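Local coordinates for glycoside hydrolase family 43 (Halothermothrix orenii, PDB 4QQS), which hydrolyses O-glycosyl bonds, with alpha-L-arabinofuranosidase activity, and probably acts in the breakdown of xylan, at residues Pro180-Glu185 with Trp234-Gly239; Tyr220-Ala225 with Pro241-Arg246. All coordinates share one frame; numbering follows the deposited sequence. Where two conformers were deposited one is given.

Contact 1 (Pro180-Glu185 with Trp234-Gly239)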
ATOM      1  N   PRO A 180       0.216 -14.534  -8.349  1.00  6.51           N
ATOM      2  CA  PRO A 180       1.045 -15.548  -7.701  1.00  7.07           C
ATOM      3  C   PRO A 180       1.653 -16.534  -8.693  1.00  7.03           C
ATOM      4  O   PRO A 180       0.944 -17.132  -9.515  1.00  7.11           O
ATOM      5  CB  PRO A 180       0.067 -16.203  -6.719  1.00  7.85           C
ATOM      6  CG  PRO A 180      -0.794 -15.038  -6.304  1.00  8.02           C
ATOM      7  CD  PRO A 180      -1.003 -14.246  -7.568  1.00  7.24           C
ATOM      8  N   SER A 181       2.968 -16.702  -8.598  1.00  6.62           N
ATOM      9  CA  SER A 181       3.713 -17.449  -9.598  1.00  7.82           C
ATOM     10  C   SER A 181       5.006 -18.056  -9.059  1.00  8.13           C
ATOM     11  O   SER A 181       5.420 -19.105  -9.542  1.00 10.52           O
ATOM     12  CB  SER A 181       3.999 -16.566 -10.821  1.00  8.60           C
ATOM     13  OG  SER A 181       4.835 -15.488 -10.482  1.00  9.73           O
ATOM     14  N   GLN A 182       5.641 -17.431  -8.078  1.00  7.28           N
ATOM     15  CA  GLN A 182       6.899 -17.921  -7.520  1.00  7.07           C
ATOM     16  C   GLN A 182       6.630 -18.824  -6.325  1.00  7.23           C
ATOM     17  O   GLN A 182       5.629 -18.663  -5.628  1.00  7.63           O
ATOM     18  CB  GLN A 182       7.777 -16.742  -7.073  1.00  7.01           C
ATOM     19  CG  GLN A 182       8.223 -15.832  -8.191  1.00  6.67           C
ATOM     20  CD  GLN A 182       9.102 -14.708  -7.691  1.00  6.49           C
ATOM     21  OE1 GLN A 182       8.676 -13.883  -6.892  1.00  7.27           O
ATOM     22  NE2 GLN A 182      10.346 -14.698  -8.124  1.00  6.98           N
ATOM     23  N   ASP A 183       7.549 -19.743  -6.063  1.00  7.59           N
ATOM     24  CA  ASP A 183       7.361 -20.702  -4.986  1.00  8.14           C
ATOM     25  C   ASP A 183       7.082 -20.046  -3.639  1.00  8.14           C
ATOM     26  O   ASP A 183       6.267 -20.558  -2.884  1.00  8.94           O
ATOM     27  CB  ASP A 183       8.564 -21.644  -4.869  1.00  9.58           C
ATOM     28  CG  ASP A 183       8.652 -22.579  -6.010  1.00 13.24           C
ATOM     29  OD1 ASP A 183       7.930 -23.594  -5.968  1.00 15.79           O
ATOM     30  OD2 ASP A 183       9.419 -22.276  -6.950  1.00 14.99           O
ATOM     31  N   TRP A 184       7.753 -18.937  -3.330  1.00  8.05           N
ATOM     32  CA  TRP A 184       7.573 -18.303  -2.017  1.00  8.68           C
ATOM     33  C   TRP A 184       6.163 -17.737  -1.811  1.00  8.47           C
ATOM     34  O   TRP A 184       5.818 -17.393  -0.688  1.00  9.11           O
ATOM     35  CB  TRP A 184       8.621 -17.189  -1.772  1.00  8.73           C
ATOM     36  CG  TRP A 184       8.341 -15.931  -2.517  1.00  7.84           C
ATOM     37  CD1 TRP A 184       8.649 -15.680  -3.829  1.00  7.89           C
ATOM     38  CD2 TRP A 184       7.669 -14.754  -2.044  1.00  6.95           C
ATOM     39  NE1 TRP A 184       8.214 -14.435  -4.197  1.00  8.16           N
ATOM     40  CE2 TRP A 184       7.608 -13.844  -3.124  1.00  7.43           C
ATOM     41  CE3 TRP A 184       7.100 -14.375  -0.825  1.00  7.60           C
ATOM     42  CZ2 TRP A 184       7.043 -12.580  -3.004  1.00  7.65           C
ATOM     43  CZ3 TRP A 184       6.519 -13.126  -0.732  1.00  7.84           C
ATOM     44  CH2 TRP A 184       6.501 -12.246  -1.806  1.00  7.24           C
ATOM     45  N   GLU A 185       5.376 -17.650  -2.887  1.00  7.97           N
ATOM     46  CA  GLU A 185       4.064 -16.994  -2.868  1.00  8.28           C
ATOM     47  C   GLU A 185       2.907 -17.953  -2.636  1.00  9.78           C
ATOM     48  O   GLU A 185       1.763 -17.606  -2.912  1.00 11.06           O
ATOM     49  CB  GLU A 185       3.822 -16.263  -4.187  1.00  7.77           C
ATOM     50  CG  GLU A 185       4.892 -15.248  -4.472  1.00  7.30           C
ATOM     51  CD  GLU A 185       4.714 -14.544  -5.799  1.00  7.50           C
ATOM     52  OE1 GLU A 185       4.616 -15.164  -6.881  1.00  9.96           O
ATOM     53  OE2 GLU A 185       4.650 -13.316  -5.785  1.00  9.64           O
ATOM     54  N   TRP A 234       6.081  -7.165 -16.353  1.00  7.79           N
ATOM     55  CA  TRP A 234       6.620  -7.129 -15.010  1.00  7.37           C
ATOM     56  C   TRP A 234       7.252  -8.467 -14.670  1.00  7.81           C
ATOM     57  O   TRP A 234       6.568  -9.488 -14.684  1.00  9.90           O
ATOM     58  CB  TRP A 234       5.489  -6.817 -14.027  1.00  7.86           C
ATOM     59  CG  TRP A 234       5.063  -5.373 -14.075  1.00  7.04           C
ATOM     60  CD1 TRP A 234       4.024  -4.809 -14.773  1.00  7.93           C
ATOM     61  CD2 TRP A 234       5.713  -4.302 -13.394  1.00  6.71           C
ATOM     62  NE1 TRP A 234       4.002  -3.448 -14.554  1.00  7.74           N
ATOM     63  CE2 TRP A 234       5.033  -3.113 -13.714  1.00  7.05           C
ATOM     64  CE3 TRP A 234       6.834  -4.234 -12.570  1.00  6.86           C
ATOM     65  CZ2 TRP A 234       5.425  -1.879 -13.195  1.00  7.61           C
ATOM     66  CZ3 TRP A 234       7.231  -3.006 -12.071  1.00  7.64           C
ATOM     67  CH2 TRP A 234       6.523  -1.855 -12.371  1.00  7.86           C
ATOM     68  N   ILE A 235       8.557  -8.451 -14.378  1.00  7.21           N
ATOM     69  CA  ILE A 235       9.338  -9.662 -14.142  1.00  7.59           C
ATOM     70  C   ILE A 235       9.784  -9.675 -12.682  1.00  6.94           C
ATOM     71  O   ILE A 235      10.477  -8.766 -12.219  1.00  7.39           O
ATOM     72  CB  ILE A 235      10.561  -9.745 -15.069  1.00  9.74           C
ATOM     73  CG1 ILE A 235      10.150  -9.659 -16.556  1.00 11.61           C
ATOM     74  CG2 ILE A 235      11.341 -11.014 -14.778  1.00 10.83           C
ATOM     75  CD1 ILE A 235       9.188 -10.740 -17.032  1.00 13.72           C
ATOM     76  N   LYS A 236       9.369 -10.698 -11.949  1.00  7.01           N
ATOM     77  CA  LYS A 236       9.658 -10.765 -10.522  1.00  6.60           C
ATOM     78  C   LYS A 236      11.137 -11.003 -10.251  1.00  6.57           C
ATOM     79  O   LYS A 236      11.829 -11.717 -10.972  1.00  7.62           O
ATOM     80  CB  LYS A 236       8.816 -11.846  -9.854  1.00  6.59           C
ATOM     81  CG  LYS A 236       7.387 -11.416  -9.702  1.00  7.48           C
ATOM     82  CD  LYS A 236       6.451 -12.519  -9.257  1.00  7.08           C
ATOM     83  CE  LYS A 236       5.043 -11.977  -9.085  1.00  7.47           C
ATOM     84  NZ  LYS A 236       4.084 -13.007  -8.699  1.00  7.18           N
ATOM     85  N   TYR A 237      11.611 -10.403  -9.171  1.00  6.46           N
ATOM     86  CA  TYR A 237      12.963 -10.631  -8.674  1.00  6.27           C
ATOM     87  C   TYR A 237      13.123 -12.085  -8.226  1.00  6.36           C
ATOM     88  O   TYR A 237      12.350 -12.599  -7.406  1.00  6.81           O
ATOM     89  CB  TYR A 237      13.243  -9.669  -7.514  1.00  7.09           C
ATOM     90  CG  TYR A 237      14.568  -9.901  -6.831  1.00  7.35           C
ATOM     91  CD1 TYR A 237      15.738 -10.024  -7.559  1.00  8.22           C
ATOM     92  CD2 TYR A 237      14.641 -10.004  -5.448  1.00  7.58           C
ATOM     93  CE1 TYR A 237      16.948 -10.255  -6.932  1.00  9.19           C
ATOM     94  CE2 TYR A 237      15.858 -10.214  -4.804  1.00  8.70           C
ATOM     95  CZ  TYR A 237      17.008 -10.339  -5.553  1.00  9.30           C
ATOM     96  OH  TYR A 237      18.216 -10.571  -4.943  1.00 10.61           O
ATOM     97  N   SER A 238      14.162 -12.742  -8.721  1.00  6.79           N
ATOM     98  CA  SER A 238      14.376 -14.146  -8.413  0.71  7.31           C
ATOM     99  C   SER A 238      14.638 -14.400  -6.931  1.00  7.38           C
ATOM    100  O   SER A 238      14.366 -15.491  -6.426  1.00  8.43           O
ATOM    101  CB  SER A 238      15.543 -14.674  -9.227  0.71  7.75           C
ATOM    102  OG  SER A 238      16.752 -14.066  -8.787  0.71  8.91           O
ATOM    103  N   GLY A 239      15.165 -13.393  -6.232  1.00  7.21           N
ATOM    104  CA  GLY A 239      15.505 -13.512  -4.828  1.00  7.44           C
ATOM    105  C   GLY A 239      14.414 -13.095  -3.861  1.00  7.28           C
ATOM    106  O   GLY A 239      14.684 -12.938  -2.678  1.00  7.96           O
TER

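Contact 2 (Tyr220-Ala225 with Pro241-Arg246)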
ATOM      1  N   TYR A 220       3.219 -13.747   5.501  1.00  7.78           N
ATOM      2  CA  TYR A 220       2.982 -12.536   4.719  1.00  7.42           C
ATOM      3  C   TYR A 220       4.336 -11.860   4.538  1.00  7.06           C
ATOM      4  O   TYR A 220       5.112 -11.756   5.485  1.00  7.71           O
ATOM      5  CB  TYR A 220       2.002 -11.620   5.422  1.00  7.48           C
ATOM      6  CG  TYR A 220       1.278 -10.623   4.550  1.00  7.15           C
ATOM      7  CD1 TYR A 220       0.503 -11.040   3.485  1.00  7.79           C
ATOM      8  CD2 TYR A 220       1.322  -9.268   4.831  1.00  7.79           C
ATOM      9  CE1 TYR A 220      -0.228 -10.131   2.726  1.00  8.08           C
ATOM     10  CE2 TYR A 220       0.601  -8.349   4.088  1.00  8.20           C
ATOM     11  CZ  TYR A 220      -0.180  -8.784   3.047  1.00  8.67           C
ATOM     12  OH  TYR A 220      -0.903  -7.836   2.351  1.00  9.86           O
ATOM     13  N   SER A 221       4.649 -11.443   3.315  1.00  6.67           N
ATOM     14  CA  SER A 221       5.977 -10.918   3.028  1.00  6.21           C
ATOM     15  C   SER A 221       5.959 -10.133   1.727  1.00  6.08           C
ATOM     16  O   SER A 221       4.992 -10.212   0.952  1.00  6.69           O
ATOM     17  CB  SER A 221       7.014 -12.041   3.007  1.00  7.61           C
ATOM     18  OG  SER A 221       6.499 -13.246   2.463  1.00  8.87           O
ATOM     19  N   ILE A 222       7.026  -9.373   1.512  1.00  6.03           N
ATOM     20  CA  ILE A 222       7.125  -8.414   0.423  1.00  6.22           C
ATOM     21  C   ILE A 222       8.172  -8.839  -0.588  1.00  6.14           C
ATOM     22  O   ILE A 222       9.306  -9.183  -0.222  1.00  6.99           O
ATOM     23  CB  ILE A 222       7.480  -7.014   0.977  1.00  6.82           C
ATOM     24  CG1 ILE A 222       6.333  -6.523   1.864  1.00  9.27           C
ATOM     25  CG2 ILE A 222       7.778  -6.033  -0.147  1.00  7.45           C
ATOM     26  CD1 ILE A 222       6.678  -5.342   2.738  1.00 10.07           C
ATOM     27  N   GLY A 223       7.781  -8.799  -1.862  1.00  6.13           N
ATOM     28  CA  GLY A 223       8.685  -8.999  -2.973  1.00  6.07           C
ATOM     29  C   GLY A 223       8.618  -7.817  -3.918  1.00  5.60           C
ATOM     30  O   GLY A 223       7.873  -6.864  -3.688  1.00  6.03           O
ATOM     31  N   TYR A 224       9.359  -7.900  -5.021  1.00  5.69           N
ATOM     32  CA  TYR A 224       9.185  -6.918  -6.081  1.00  5.86           C
ATOM     33  C   TYR A 224       9.303  -7.530  -7.461  1.00  5.79           C
ATOM     34  O   TYR A 224       9.804  -8.651  -7.636  1.00  6.02           O
ATOM     35  CB  TYR A 224      10.142  -5.719  -5.933  1.00  6.29           C
ATOM     36  CG  TYR A 224      11.580  -5.972  -6.320  1.00  6.63           C
ATOM     37  CD1 TYR A 224      12.054  -5.657  -7.577  1.00  7.59           C
ATOM     38  CD2 TYR A 224      12.470  -6.514  -5.408  1.00  7.23           C
ATOM     39  CE1 TYR A 224      13.379  -5.863  -7.910  1.00  8.33           C
ATOM     40  CE2 TYR A 224      13.795  -6.715  -5.729  1.00  7.97           C
ATOM     41  CZ  TYR A 224      14.239  -6.399  -6.985  1.00  8.62           C
ATOM     42  OH  TYR A 224      15.569  -6.579  -7.281  1.00 10.68           O
ATOM     43  N   ALA A 225       8.850  -6.743  -8.431  1.00  6.25           N
ATOM     44  CA  ALA A 225       9.003  -7.022  -9.842  1.00  5.80           C
ATOM     45  C   ALA A 225       9.539  -5.780 -10.525  1.00  6.21           C
ATOM     46  O   ALA A 225       9.401  -4.674 -10.004  1.00  6.75           O
ATOM     47  CB  ALA A 225       7.676  -7.436 -10.464  1.00  6.43           C
ATOM     48  N   PRO A 241      11.358 -13.330  -1.228  1.00  6.40           N
ATOM     49  CA  PRO A 241      10.960 -11.986  -0.809  1.00  6.71           C
ATOM     50  C   PRO A 241      12.156 -11.150  -0.360  1.00  7.20           C
ATOM     51  O   PRO A 241      13.175 -11.680   0.095  1.00  8.70           O
ATOM     52  CB  PRO A 241      10.025 -12.264   0.376  1.00  7.20           C
ATOM     53  CG  PRO A 241      10.579 -13.521   0.973  1.00  7.89           C
ATOM     54  CD  PRO A 241      11.033 -14.342  -0.209  1.00  7.14           C
ATOM     55  N   ILE A 242      12.002  -9.832  -0.459  1.00  6.80           N
ATOM     56  CA  ILE A 242      13.011  -8.895   0.031  1.00  7.62           C
ATOM     57  C   ILE A 242      12.790  -8.473   1.479  1.00  7.92           C
ATOM     58  O   ILE A 242      13.713  -7.946   2.101  1.00  9.44           O
ATOM     59  CB  ILE A 242      13.161  -7.664  -0.888  1.00  8.88           C
ATOM     60  CG1 ILE A 242      11.919  -6.781  -0.868  1.00  9.86           C
ATOM     61  CG2 ILE A 242      13.505  -8.112  -2.300  1.00  9.09           C
ATOM     62  CD1 ILE A 242      12.156  -5.443  -1.567  1.00 11.18           C
ATOM     63  N   LEU A 243      11.601  -8.720   2.022  1.00  7.64           N
ATOM     64  CA  LEU A 243      11.323  -8.403   3.411  1.00  7.98           C
ATOM     65  C   LEU A 243      10.401  -9.495   3.926  1.00  7.87           C
ATOM     66  O   LEU A 243       9.282  -9.678   3.430  1.00  8.83           O
ATOM     67  CB  LEU A 243      10.715  -7.015   3.529  1.00  9.59           C
ATOM     68  CG  LEU A 243      10.638  -6.465   4.953  1.00 12.31           C
ATOM     69  CD1 LEU A 243      12.012  -6.341   5.604  1.00 13.52           C
ATOM     70  CD2 LEU A 243       9.944  -5.110   4.959  1.00 12.42           C
ATOM     71  N   SER A 244      10.903 -10.262   4.889  1.00  8.50           N
ATOM     72  CA  SER A 244      10.168 -11.405   5.404  1.00  8.13           C
ATOM     73  C   SER A 244      10.406 -11.537   6.910  1.00  8.48           C
ATOM     74  O   SER A 244      11.244 -10.841   7.498  1.00  9.16           O
ATOM     75  CB  SER A 244      10.535 -12.679   4.639  1.00  9.25           C
ATOM     76  OG  SER A 244      11.908 -12.956   4.766  1.00 10.64           O
ATOM     77  N   LYS A 245       9.636 -12.424   7.523  1.00  8.34           N
ATOM     78  CA  LYS A 245       9.573 -12.541   8.966  1.00  8.83           C
ATOM     79  C   LYS A 245      10.923 -12.828   9.619  1.00  9.33           C
ATOM     80  O   LYS A 245      11.848 -13.391   9.020  1.00 10.09           O
ATOM     81  CB  LYS A 245       8.587 -13.657   9.335  1.00  9.65           C
ATOM     82  CG  LYS A 245       9.088 -15.038   8.939  1.00 11.24           C
ATOM     83  CD  LYS A 245       8.054 -16.134   9.117  1.00 12.63           C
ATOM     84  CE  LYS A 245       8.669 -17.500   8.798  1.00 14.41           C
ATOM     85  NZ  LYS A 245       7.679 -18.582   8.855  1.00 16.32           N
ATOM     86  N   ARG A 246      10.998 -12.439  10.885  1.00  9.39           N
ATOM     87  CA  ARG A 246      12.066 -12.841  11.794  1.00  9.91           C
ATOM     88  C   ARG A 246      11.389 -13.166  13.123  1.00  9.89           C
ATOM     89  O   ARG A 246      11.299 -12.343  14.032  1.00 10.24           O
ATOM     90  CB  ARG A 246      13.122 -11.741  11.959  1.00 10.76           C
ATOM     91  CG  ARG A 246      14.049 -11.567  10.745  1.00 11.26           C
ATOM     92  CD  ARG A 246      14.918 -12.796  10.470  1.00 12.16           C
ATOM     93  NE  ARG A 246      15.739 -13.122  11.627  1.00 12.82           N
ATOM     94  CZ  ARG A 246      16.885 -12.523  11.927  1.00 13.39           C
ATOM     95  NH1 ARG A 246      17.397 -11.591  11.133  1.00 13.65           N
ATOM     96  NH2 ARG A 246      17.525 -12.871  13.027  1.00 14.20           N
TER
HETATM   97  O   HOH W   1       7.443 -13.581   6.107  1.00 10.64           O

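Contact 1 (Pro180-Glu185 with Trp234-Gly239)
K236 reaches across to E185 and joins it in a salt bridge. Its NZ lies 2.9 Å from E185 OE1 and 3.0 Å from E185 OE2, and each oxygen offers its syn lone pair. The ammonium thus sits in the mouth of the carboxylate. S181 OG takes a further hydrogen bond from K236 NZ at 3.1 Å, and Q179 O and N194 OD1 also accept from it. Beyond CG the lysine chain is fully extended (chi2 170°, chi3 178°, chi4 178°), which carries NZ to the carboxylate. Q182 crosses this chain, and its OE1 touches K236 CD at 3.5 Å. The other end of the amide, Q182 NE2, gives a nearly straight bond of 3.0 Å to Y237 O. That oxygen lies in the amide plane, while NE2 stands above the plane of the Y237 carbonyl.

A second shell fixes these groups. E185 OE1 also accepts from the backbone N of S181 and of Q182, both at 2.8 Å and both on its anti side, tilted out of the carboxylate plane, so three donors grip one oxygen. Y210 and N194 hold E185 OE2. W184 NE1, from above the carbonyl plane, and N240 ND2 donate to Q182 OE1; with the bond to Y237 O they fix the amide's rotation. The contact ties the loop between strands 175-178 and 191-202 to the short edge strand 235-236 of a blade in the five-bladed beta-propeller.

Contact 2 (Tyr220-Ala225 with Pro241-Arg246)
I222 and L243 form an antiparallel hydrogen-bonded pair, and I242 beside L243 makes it a classic beta bulge. I222 N donates to L243 O at 3.0 Å in an almost linear bond. In return I222 O accepts twice, from I242 N at 2.8 Å and from L243 N at 3.2 Å.

The I242 side chain starts with CB, which lies 4.2 Å from I222 O. CG1 stands between the backbone N and the carbonyl carbon (chi1 67°) and comes closer to that oxygen, at 3.6 Å. CG2 takes the other branch and meets the edge of the Y224 ring, in its plane, 3.6 Å from Y224 CD2. The tip, CD1, also touches Y224 CD2. The two side chains cross at about a right angle. A glycine in place of I242 would probably leave this edge of the Y224 ring without its packing partner and open a gap beside M209 and L299.

I222 and L243 point the same way, side by side, and both touch Y272. Past the bulge, a water accepts from K245 N and donates to Y220 O. Between I222 and L243 the methyls I222 CD1 and L243 CD2 meet at 4.0 Å.

Contacts 1 and 2 have centres about 11 Å apart and meet on neighbouring strands of one blade, 221-227 and 235-236. These strands pair, and Y237 N lies 2.9 Å from Y224 O in a probable hydrogen bond. The rings of these two tyrosines also meet, with planes at about 15°. A second junction is W184 CZ3 against S221 OG at 3.2 Å. The segments alternate along the chain, so the two contacts cross in sequence. Both lie near E195, the predicted proton donor. The side chain of P180 is about 8 Å from that of E195, and the side chain of I222 about 9 Å. Y220 OH hydrogen-bonds E195 directly. The bound sodium ion is about 10 Å from the I222 side chain.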